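Local coordinates for alternansucrase (Leuconostoc mesenteroides, PDB 6HVG), which belongs to glycosyl hydrolase family 70, with a TIM-barrel catalytic core and flanking repeats of the choline-binding and cell-wall-binding type, at residues Y453-G463 with A480-Q491; L655-P666 with N674-T682. All coordinates share one frame; numbering follows the deposited sequence.

In the fold
Both contacts lie within the Glycosyl hydrolase family 70 range. Contact 1 closes along the chain before contact 2 opens. Their centres are 63 Å apart, on opposite sides of the chain's centre, and their nearest atoms stay about 42 Å apart. Contact 1 pairs helix 447-462 with helix 474-495, next to helix 499-511. Contact 2 joins strands 657-658 and 678-679, the two outermost strands of the eight-stranded parallel sheet, so it closes that sheet into a barrel. The side chain of W661 in contact 2 is about 13 Å from the bound calcium ion. Contact 1 thus belongs to a packed group of three helices and contact 2 to the barrel, two well separated regions of the chain.

Contact 1 (Y453-G463 with A480-Q491); sequences YLNFMSSKGLG and AAFVIQTAIEQQ
A480 meets L454 where the second helix enters the contact, its CB 3.8 Å from CD1 of L454. From here the two helices pack side by side in knobs-into-holes fashion. Their segments run broadly the same way, with axes 35° apart and 10.2 Å at closest approach. No hydrogen bond joins them. The contact is mostly between apolar side chains, with the hydroxyls of Y453 and S458 touching methyl groups.

A481 comes next. The other branch of L454 lies against its backbone, with CD2 of L454 3.4 Å from N of A481. This CD2 spans A480, A481 and CG1 of I484.

I484 is the first knob. It sits among L454, M457, S458 and L462. Its CG2 points to the M457 side, 3.9 Å from M457 CB, and also approaches the hydroxyl of Y453. A bend at chi2 of I484 (-72°) carries its CD1 to L462, where I484 CD1 is 3.9 Å from L462 CB. S458 lines this hole, while its OG is bonded to I464 O.

A487 offers a small methyl, and CD2 of L462 rests 3.6 Å from its CB. I488 reaches back toward Y453, with CD1 3.6 Å from the OH of Y453. The Y453 ring is covered on one face by CG of M457. I488 and M457 also touch L501 and A504 of helix 499-511, so a third helix joins the core.

L462 is the returning knob, set among I484, A487, I488 and Q491. The last of these marks the end of the contact, with CG of Q491 4.2 Å from CD2 of L462.

Contact 2 (L655-P666 with N674-T682); sequences LSILEDWNGKDP and NAQLTMDYT
D660 grips the strand at T678 and M679 with both carboxylate oxygens. Here strands 657-658 and 678-679 meet as neighbours in the TIM barrel. OD1 of D660 accepts from the backbone N of M679 at 3.0 Å through its syn lone pair, nearly straight (166°). OD2 of D660 is 2.6 Å from OG1 of T678. M679 O lies about as near that OG1, and the hydroxyl proton may go to either. CG of D660 sits between its backbone N and carbonyl carbon (chi1 65°), which swings the carboxylate across to T678.

Farther back, I657 and L677 form a single parallel bridge. L677 N gives to S656 O at 2.7 Å, and L658 N gives to L677 O at 2.9 Å, flanking I657. L658 lays its CG against CB of Q676, the two side chains crossing at about a right angle.

At the other end M679 covers one face of W661. Its CE is 3.7 Å from the centroid of the six-membered ring, and SD also lies over that face, a Met-aromatic contact. The same ring turns its edge to the face of Y681 in an offset edge-to-face pair, planes at 81°.

The second shell fixes these groups. W661 NE1 gives to E659 OE2 at 2.8 Å, and E659 OE1 accepts from A622 N. Helix 665-671 links the strands in a beta-alpha-beta unit.

L658 O stays 4.0 Å from M679 N and is bonded to Y746 OH. The backbone ladder therefore stops, and the D660 carboxylate supplies the acceptor for the M679 N-H.

Contact 1 (Y453-G463 with A480-Q491)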
loop_
_atom_site.group_PDB
_atom_site.type_symbol
_atom_site.label_atom_id
_atom_site.label_comp_id
_atom_site.label_asym_id
_atom_site.label_seq_id
_atom_site.Cartn_x
_atom_site.Cartn_y
_atom_site.Cartn_z
ATOM N N TYR A 453 16.597 -10.429 -29.784
ATOM C CA TYR A 453 17.880 -10.954 -29.347
ATOM C C TYR A 453 18.978 -10.534 -30.309
ATOM O O TYR A 453 20.004 -10.042 -29.881
ATOM C CB TYR A 453 17.838 -12.479 -29.252
ATOM C CG TYR A 453 19.197 -13.152 -29.198
ATOM C CD1 TYR A 453 19.870 -13.323 -27.996
ATOM C CD2 TYR A 453 19.798 -13.627 -30.337
ATOM C CE1 TYR A 453 21.106 -13.951 -27.943
ATOM C CE2 TYR A 453 21.039 -14.256 -30.303
ATOM C CZ TYR A 453 21.688 -14.424 -29.109
ATOM O OH TYR A 453 22.912 -15.043 -29.113
ATOM N N LEU A 454 18.752 -10.727 -31.606
ATOM C CA LEU A 454 19.742 -10.400 -32.629
ATOM C C LEU A 454 20.089 -8.929 -32.627
ATOM O O LEU A 454 21.273 -8.584 -32.636
ATOM C CB LEU A 454 19.255 -10.783 -34.030
ATOM C CG LEU A 454 19.098 -12.279 -34.252
ATOM C CD1 LEU A 454 18.386 -12.510 -35.566
ATOM C CD2 LEU A 454 20.434 -13.017 -34.257
ATOM N N ASN A 455 19.072 -8.072 -32.581
ATOM C CA ASN A 455 19.304 -6.631 -32.520
ATOM C C ASN A 455 20.047 -6.206 -31.235
ATOM O O ASN A 455 20.922 -5.353 -31.282
ATOM C CB ASN A 455 17.993 -5.865 -32.612
ATOM C CG ASN A 455 17.338 -6.002 -33.951
ATOM O OD1 ASN A 455 17.931 -6.499 -34.900
ATOM N ND2 ASN A 455 16.110 -5.556 -34.046
ATOM N N PHE A 456 19.695 -6.793 -30.095
ATOM C CA PHE A 456 20.341 -6.463 -28.830
ATOM C C PHE A 456 21.831 -6.867 -28.807
ATOM O O PHE A 456 22.683 -6.066 -28.434
ATOM C CB PHE A 456 19.591 -7.127 -27.683
ATOM C CG PHE A 456 20.136 -6.815 -26.325
ATOM C CD1 PHE A 456 19.732 -5.677 -25.656
ATOM C CD2 PHE A 456 20.991 -7.698 -25.680
ATOM C CE1 PHE A 456 20.200 -5.402 -24.382
ATOM C CE2 PHE A 456 21.480 -7.423 -24.416
ATOM C CZ PHE A 456 21.094 -6.260 -23.780
ATOM N N MET A 457 22.137 -8.099 -29.200
ATOM C CA MET A 457 23.519 -8.585 -29.209
ATOM C C MET A 457 24.377 -7.843 -30.226
ATOM O O MET A 457 25.543 -7.553 -29.948
ATOM C CB MET A 457 23.581 -10.074 -29.513
ATOM C CG MET A 457 22.934 -10.948 -28.454
ATOM S SD MET A 457 23.910 -11.187 -26.963
ATOM C CE MET A 457 22.900 -10.314 -25.799
ATOM N N SER A 458 23.793 -7.534 -31.385
ATOM C CA SER A 458 24.415 -6.666 -32.384
ATOM C C SER A 458 24.898 -5.323 -31.831
ATOM O O SER A 458 26.006 -4.878 -32.151
ATOM C CB SER A 458 23.409 -6.355 -33.496
ATOM O OG SER A 458 23.452 -7.321 -34.503
ATOM N N SER A 459 24.054 -4.669 -31.039
ATOM C CA SER A 459 24.352 -3.358 -30.486
ATOM C C SER A 459 25.512 -3.393 -29.528
ATOM O O SER A 459 26.012 -2.329 -29.159
ATOM C CB SER A 459 23.157 -2.823 -29.729
ATOM O OG SER A 459 22.068 -2.765 -30.602
ATOM N N LYS A 460 25.908 -4.592 -29.097
ATOM C CA LYS A 460 26.980 -4.742 -28.150
ATOM C C LYS A 460 28.286 -5.151 -28.772
ATOM O O LYS A 460 29.194 -5.593 -28.070
ATOM C CB LYS A 460 26.566 -5.724 -27.054
ATOM C CG LYS A 460 25.484 -5.176 -26.136
ATOM C CD LYS A 460 25.520 -5.876 -24.774
ATOM C CE LYS A 460 24.506 -5.313 -23.766
ATOM N NZ LYS A 460 24.750 -5.701 -22.335
ATOM N N GLY A 461 28.408 -4.924 -30.076
ATOM C CA GLY A 461 29.662 -5.131 -30.803
ATOM C C GLY A 461 29.842 -6.502 -31.411
ATOM O O GLY A 461 30.911 -6.815 -31.922
ATOM N N LEU A 462 28.784 -7.302 -31.385
ATOM C CA LEU A 462 28.867 -8.687 -31.816
ATOM C C LEU A 462 28.636 -8.916 -33.294
ATOM O O LEU A 462 28.823 -10.017 -33.772
ATOM C CB LEU A 462 27.916 -9.548 -31.015
ATOM C CG LEU A 462 28.516 -9.811 -29.630
ATOM C CD1 LEU A 462 27.540 -10.375 -28.604
ATOM C CD2 LEU A 462 29.728 -10.737 -29.745
ATOM N N GLY A 463 28.249 -7.886 -34.019
ATOM C CA GLY A 463 28.254 -7.964 -35.459
ATOM C C GLY A 463 27.610 -6.748 -36.052
ATOM O O GLY A 463 27.416 -5.740 -35.355
ATOM N N ALA A 480 21.650 -14.956 -39.162
ATOM C CA ALA A 480 22.117 -13.863 -38.322
ATOM C C ALA A 480 22.447 -14.328 -36.910
ATOM O O ALA A 480 23.343 -13.782 -36.282
ATOM C CB ALA A 480 21.087 -12.748 -38.279
ATOM N N ALA A 481 21.742 -15.339 -36.424
ATOM C CA ALA A 481 22.052 -15.928 -35.125
ATOM C C ALA A 481 23.426 -16.568 -35.119
ATOM O O ALA A 481 24.133 -16.485 -34.137
ATOM C CB ALA A 481 20.984 -16.938 -34.739
ATOM N N PHE A 482 23.798 -17.196 -36.230
ATOM C CA PHE A 482 25.077 -17.895 -36.322
ATOM C C PHE A 482 26.270 -16.950 -36.429
ATOM O O PHE A 482 27.290 -17.209 -35.802
ATOM C CB PHE A 482 25.081 -18.899 -37.466
ATOM C CG PHE A 482 26.288 -19.789 -37.469
ATOM C CD1 PHE A 482 26.453 -20.774 -36.496
ATOM C CD2 PHE A 482 27.283 -19.634 -38.440
ATOM C CE1 PHE A 482 27.579 -21.597 -36.499
ATOM C CE2 PHE A 482 28.408 -20.447 -38.446
ATOM C CZ PHE A 482 28.557 -21.426 -37.473
ATOM N N VAL A 483 26.135 -15.840 -37.159
ATOM C CA VAL A 483 27.218 -14.849 -37.176
ATOM C C VAL A 483 27.391 -14.238 -35.778
ATOM O O VAL A 483 28.504 -13.927 -35.384
ATOM C CB VAL A 483 27.082 -13.741 -38.265
ATOM C CG1 VAL A 483 26.872 -14.361 -39.618
ATOM C CG2 VAL A 483 25.962 -12.778 -37.971
ATOM N N ILE A 484 26.305 -14.102 -35.017
ATOM C CA ILE A 484 26.387 -13.696 -33.608
ATOM C C ILE A 484 27.029 -14.785 -32.755
ATOM O O ILE A 484 27.820 -14.476 -31.862
ATOM C CB ILE A 484 25.001 -13.347 -33.010
ATOM C CG1 ILE A 484 24.391 -12.122 -33.708
ATOM C CG2 ILE A 484 25.091 -13.084 -31.510
ATOM C CD1 ILE A 484 25.063 -10.803 -33.379
ATOM N N GLN A 485 26.712 -16.051 -33.028
ATOM C CA GLN A 485 27.334 -17.150 -32.281
ATOM C C GLN A 485 28.846 -17.139 -32.470
ATOM O O GLN A 485 29.596 -17.267 -31.508
ATOM C CB GLN A 485 26.762 -18.520 -32.682
ATOM C CG GLN A 485 27.496 -19.694 -32.028
ATOM C CD GLN A 485 26.811 -21.034 -32.227
ATOM O OE1 GLN A 485 25.733 -21.110 -32.808
ATOM N NE2 GLN A 485 27.445 -22.101 -31.742
ATOM N N THR A 486 29.279 -16.988 -33.718
ATOM C CA THR A 486 30.690 -16.919 -34.044
ATOM C C THR A 486 31.320 -15.768 -33.224
ATOM O O THR A 486 32.265 -15.965 -32.464
ATOM C CB THR A 486 30.888 -16.762 -35.577
ATOM O OG1 THR A 486 30.543 -17.995 -36.222
ATOM C CG2 THR A 486 32.335 -16.383 -35.930
ATOM N N ALA A 487 30.748 -14.580 -33.336
ATOM C CA ALA A 487 31.256 -13.417 -32.612
ATOM C C ALA A 487 31.321 -13.658 -31.121
ATOM O O ALA A 487 32.231 -13.171 -30.461
ATOM C CB ALA A 487 30.400 -12.196 -32.911
ATOM N N ILE A 488 30.346 -14.385 -30.586
ATOM C CA ILE A 488 30.346 -14.714 -29.179
ATOM C C ILE A 488 31.567 -15.556 -28.822
ATOM O O ILE A 488 32.239 -15.294 -27.822
ATOM C CB ILE A 488 29.045 -15.434 -28.752
ATOM C CG1 ILE A 488 27.903 -14.417 -28.653
ATOM C CG2 ILE A 488 29.201 -16.123 -27.384
ATOM C CD1 ILE A 488 26.524 -15.037 -28.588
ATOM N N GLU A 489 31.867 -16.560 -29.628
ATOM C CA GLU A 489 32.976 -17.454 -29.311
ATOM C C GLU A 489 34.321 -16.743 -29.384
ATOM O O GLU A 489 35.280 -17.136 -28.697
ATOM C CB GLU A 489 32.955 -18.674 -30.213
ATOM C CG GLU A 489 31.693 -19.523 -30.106
ATOM C CD GLU A 489 31.585 -20.336 -28.815
ATOM O OE1 GLU A 489 32.318 -20.066 -27.848
ATOM O OE2 GLU A 489 30.728 -21.240 -28.782
ATOM N N GLN A 490 34.380 -15.693 -30.204
ATOM C CA GLN A 490 35.578 -14.854 -30.319
ATOM C C GLN A 490 35.845 -13.981 -29.087
ATOM O O GLN A 490 36.994 -13.858 -28.651
ATOM C CB GLN A 490 35.488 -13.974 -31.571
ATOM C CG GLN A 490 35.636 -14.747 -32.881
ATOM C CD GLN A 490 35.268 -13.919 -34.097
ATOM O OE1 GLN A 490 34.777 -12.796 -33.972
ATOM N NE2 GLN A 490 35.476 -14.483 -35.284
ATOM N N GLN A 491 34.792 -13.372 -28.541
ATOM C CA GLN A 491 34.931 -12.572 -27.331
ATOM C C GLN A 491 35.123 -13.459 -26.097
ATOM O O GLN A 491 35.628 -12.970 -25.089
ATOM C CB GLN A 491 33.756 -11.619 -27.134
ATOM C CG GLN A 491 33.579 -10.547 -28.197
ATOM C CD GLN A 491 34.493 -9.340 -28.055
ATOM O OE1 GLN A 491 35.140 -8.914 -29.018
ATOM N NE2 GLN A 491 34.506 -8.743 -26.854
#

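Contact 2 (L655-P666 with N674-T682)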
loop_
_atom_site.group_PDB
_atom_site.type_symbol
_atom_site.label_atom_id
_atom_site.label_comp_id
_atom_site.label_asym_id
_atom_site.label_seq_id
_atom_site.Cartn_x
_atom_site.Cartn_y
_atom_site.Cartn_z
ATOM N N LEU A 655 -0.129 -11.746 30.034
ATOM C CA LEU A 655 -0.782 -10.731 29.199
ATOM C C LEU A 655 -0.437 -10.914 27.733
ATOM O O LEU A 655 0.725 -10.964 27.394
ATOM C CB LEU A 655 -0.362 -9.318 29.608
ATOM C CG LEU A 655 -1.164 -8.665 30.714
ATOM C CD1 LEU A 655 -0.461 -7.388 31.140
ATOM C CD2 LEU A 655 -2.587 -8.374 30.248
ATOM N N SER A 656 -1.477 -10.999 26.897
ATOM C CA SER A 656 -1.368 -11.245 25.451
ATOM C C SER A 656 -2.316 -10.355 24.650
ATOM O O SER A 656 -3.490 -10.206 25.015
ATOM C CB SER A 656 -1.705 -12.708 25.129
ATOM O OG SER A 656 -0.687 -13.564 25.599
ATOM N N ILE A 657 -1.821 -9.783 23.553
ATOM C CA ILE A 657 -2.593 -8.831 22.758
ATOM C C ILE A 657 -2.703 -9.282 21.310
ATOM O O ILE A 657 -1.894 -10.079 20.826
ATOM C CB ILE A 657 -2.009 -7.397 22.838
ATOM C CG1 ILE A 657 -0.620 -7.330 22.191
ATOM C CG2 ILE A 657 -1.973 -6.944 24.287
ATOM C CD1 ILE A 657 0.036 -5.953 22.258
ATOM N N LEU A 658 -3.721 -8.773 20.626
ATOM C CA LEU A 658 -3.965 -9.040 19.213
ATOM C C LEU A 658 -3.844 -7.742 18.428
ATOM O O LEU A 658 -4.371 -6.715 18.846
ATOM C CB LEU A 658 -5.391 -9.536 18.998
ATOM C CG LEU A 658 -5.806 -10.851 19.615
ATOM C CD1 LEU A 658 -7.307 -11.009 19.529
ATOM C CD2 LEU A 658 -5.064 -12.009 18.945
ATOM N N GLU A 659 -3.189 -7.794 17.268
ATOM C CA GLU A 659 -3.303 -6.761 16.230
ATOM C C GLU A 659 -4.494 -7.157 15.357
ATOM O O GLU A 659 -4.325 -7.891 14.388
ATOM C CB GLU A 659 -2.045 -6.690 15.380
ATOM C CG GLU A 659 -1.932 -5.450 14.494
ATOM C CD GLU A 659 -1.139 -5.659 13.186
ATOM O OE1 GLU A 659 -0.479 -6.696 12.991
ATOM O OE2 GLU A 659 -1.175 -4.767 12.313
ATOM N N ASP A 660 -5.697 -6.698 15.745
ATOM C CA ASP A 660 -6.950 -7.088 15.107
ATOM C C ASP A 660 -7.750 -5.859 14.655
ATOM O O ASP A 660 -8.573 -5.351 15.391
ATOM C CB ASP A 660 -7.768 -7.962 16.050
ATOM C CG ASP A 660 -8.236 -7.223 17.308
ATOM O OD1 ASP A 660 -7.504 -6.312 17.798
ATOM O OD2 ASP A 660 -9.339 -7.576 17.817
ATOM N N TRP A 661 -7.505 -5.408 13.425
ATOM C CA TRP A 661 -7.991 -4.114 12.975
ATOM C C TRP A 661 -9.480 -4.078 12.614
ATOM O O TRP A 661 -10.096 -3.028 12.734
ATOM C CB TRP A 661 -7.177 -3.621 11.788
ATOM C CG TRP A 661 -5.781 -3.270 12.075
ATOM C CD1 TRP A 661 -4.679 -3.985 11.745
ATOM C CD2 TRP A 661 -5.309 -2.099 12.748
ATOM N NE1 TRP A 661 -3.532 -3.334 12.166
ATOM C CE2 TRP A 661 -3.895 -2.171 12.785
ATOM C CE3 TRP A 661 -5.938 -0.995 13.325
ATOM C CZ2 TRP A 661 -3.113 -1.189 13.377
ATOM C CZ3 TRP A 661 -5.151 -0.018 13.897
ATOM C CH2 TRP A 661 -3.760 -0.122 13.921
ATOM N N ASN A 662 -10.068 -5.204 12.200
ATOM C CA ASN A 662 -11.467 -5.189 11.758
ATOM C C ASN A 662 -12.393 -4.765 12.881
ATOM O O ASN A 662 -12.252 -5.211 14.005
ATOM C CB ASN A 662 -11.923 -6.550 11.233
ATOM C CG ASN A 662 -13.259 -6.474 10.504
ATOM O OD1 ASN A 662 -14.317 -6.344 11.117
ATOM N ND2 ASN A 662 -13.216 -6.569 9.195
ATOM N N GLY A 663 -13.348 -3.907 12.549
ATOM C CA GLY A 663 -14.267 -3.340 13.512
ATOM C C GLY A 663 -15.179 -4.359 14.158
ATOM O O GLY A 663 -15.791 -4.041 15.171
ATOM N N LYS A 664 -15.284 -5.565 13.590
ATOM C CA LYS A 664 -16.077 -6.631 14.182
ATOM C C LYS A 664 -15.237 -7.699 14.932
ATOM O O LYS A 664 -15.800 -8.674 15.442
ATOM C CB LYS A 664 -16.915 -7.312 13.107
ATOM C CG LYS A 664 -18.180 -6.575 12.703
ATOM C CD LYS A 664 -18.908 -7.278 11.545
ATOM C CE LYS A 664 -19.235 -8.744 11.878
ATOM N NZ LYS A 664 -20.074 -9.483 10.885
ATOM N N ASP A 665 -13.920 -7.515 15.008
ATOM C CA ASP A 665 -13.049 -8.442 15.719
ATOM C C ASP A 665 -13.265 -8.442 17.259
ATOM O O ASP A 665 -13.242 -9.485 17.892
ATOM C CB ASP A 665 -11.569 -8.133 15.414
ATOM C CG ASP A 665 -11.098 -8.671 14.061
ATOM O OD1 ASP A 665 -11.875 -9.390 13.415
ATOM O OD2 ASP A 665 -9.929 -8.382 13.666
ATOM N N PRO A 666 -13.452 -7.271 17.868
ATOM C CA PRO A 666 -13.719 -7.262 19.303
ATOM C C PRO A 666 -14.787 -8.238 19.743
ATOM O O PRO A 666 -14.594 -8.940 20.707
ATOM C CB PRO A 666 -14.186 -5.834 19.548
ATOM C CG PRO A 666 -13.369 -5.050 18.596
ATOM C CD PRO A 666 -13.311 -5.906 17.347
ATOM N N ASN A 674 -11.932 -14.318 24.897
ATOM C CA ASN A 674 -10.849 -13.384 25.154
ATOM C C ASN A 674 -9.507 -14.025 25.539
ATOM O O ASN A 674 -8.896 -13.634 26.518
ATOM C CB ASN A 674 -11.299 -12.391 26.226
ATOM C CG ASN A 674 -12.456 -11.536 25.760
ATOM O OD1 ASN A 674 -12.312 -10.696 24.877
ATOM N ND2 ASN A 674 -13.596 -11.725 26.365
ATOM N N ALA A 675 -9.053 -15.010 24.772
ATOM C CA ALA A 675 -7.740 -15.650 25.005
ATOM C C ALA A 675 -6.569 -14.682 24.835
ATOM O O ALA A 675 -5.534 -14.831 25.469
ATOM C CB ALA A 675 -7.569 -16.850 24.088
ATOM N N GLN A 676 -6.737 -13.700 23.962
ATOM C CA GLN A 676 -5.811 -12.570 23.844
ATOM C C GLN A 676 -6.657 -11.300 23.820
ATOM O O GLN A 676 -7.797 -11.326 23.350
ATOM C CB GLN A 676 -4.995 -12.641 22.551
ATOM C CG GLN A 676 -4.206 -13.925 22.339
ATOM C CD GLN A 676 -5.023 -15.034 21.686
ATOM O OE1 GLN A 676 -6.037 -14.770 21.037
ATOM N NE2 GLN A 676 -4.631 -16.288 21.934
ATOM N N LEU A 677 -6.110 -10.198 24.319
ATOM C CA LEU A 677 -6.852 -8.948 24.367
ATOM C C LEU A 677 -7.022 -8.321 22.991
ATOM O O LEU A 677 -6.052 -8.141 22.271
ATOM C CB LEU A 677 -6.166 -7.939 25.286
ATOM C CG LEU A 677 -6.077 -8.317 26.758
ATOM C CD1 LEU A 677 -5.265 -7.242 27.462
ATOM C CD2 LEU A 677 -7.454 -8.478 27.382
ATOM N N THR A 678 -8.261 -7.980 22.640
ATOM C CA THR A 678 -8.505 -7.164 21.447
ATOM C C THR A 678 -7.986 -5.747 21.633
ATOM O O THR A 678 -7.957 -5.234 22.744
ATOM C CB THR A 678 -10.002 -7.059 21.093
ATOM O OG1 THR A 678 -10.150 -6.286 19.899
ATOM C CG2 THR A 678 -10.795 -6.382 22.222
ATOM N N MET A 679 -7.611 -5.109 20.532
ATOM C CA MET A 679 -7.395 -3.670 20.546
ATOM C C MET A 679 -8.752 -2.999 20.574
ATOM O O MET A 679 -9.782 -3.619 20.270
ATOM C CB MET A 679 -6.620 -3.206 19.319
ATOM C CG MET A 679 -7.489 -2.820 18.120
ATOM S SD MET A 679 -6.649 -2.625 16.554
ATOM C CE MET A 679 -5.119 -1.847 16.941
ATOM N N ASP A 680 -8.743 -1.713 20.914
ATOM C CA ASP A 680 -9.951 -0.900 20.913
ATOM C C ASP A 680 -9.716 0.290 20.005
ATOM O O ASP A 680 -9.392 1.385 20.459
ATOM C CB ASP A 680 -10.297 -0.458 22.334
ATOM C CG ASP A 680 -11.559 0.387 22.394
ATOM O OD1 ASP A 680 -12.292 0.453 21.376
ATOM O OD2 ASP A 680 -11.813 0.995 23.466
ATOM N N TYR A 681 -9.882 0.055 18.703
ATOM C CA TYR A 681 -9.658 1.092 17.711
ATOM C C TYR A 681 -10.691 2.220 17.824
ATOM O O TYR A 681 -10.418 3.329 17.397
ATOM C CB TYR A 681 -9.658 0.513 16.290
ATOM C CG TYR A 681 -9.165 1.504 15.262
ATOM C CD1 TYR A 681 -7.911 2.097 15.400
ATOM C CD2 TYR A 681 -9.957 1.889 14.176
ATOM C CE1 TYR A 681 -7.448 3.028 14.481
ATOM C CE2 TYR A 681 -9.507 2.837 13.258
ATOM C CZ TYR A 681 -8.249 3.399 13.416
ATOM O OH TYR A 681 -7.761 4.326 12.522
ATOM N N THR A 682 -11.852 1.953 18.421
ATOM C CA THR A 682 -12.894 2.969 18.515
ATOM C C THR A 682 -12.387 4.185 19.287
ATOM O O THR A 682 -12.646 5.324 18.889
ATOM C CB THR A 682 -14.196 2.441 19.167
ATOM O OG1 THR A 682 -13.941 2.057 20.517
ATOM C CG2 THR A 682 -14.760 1.236 18.404
#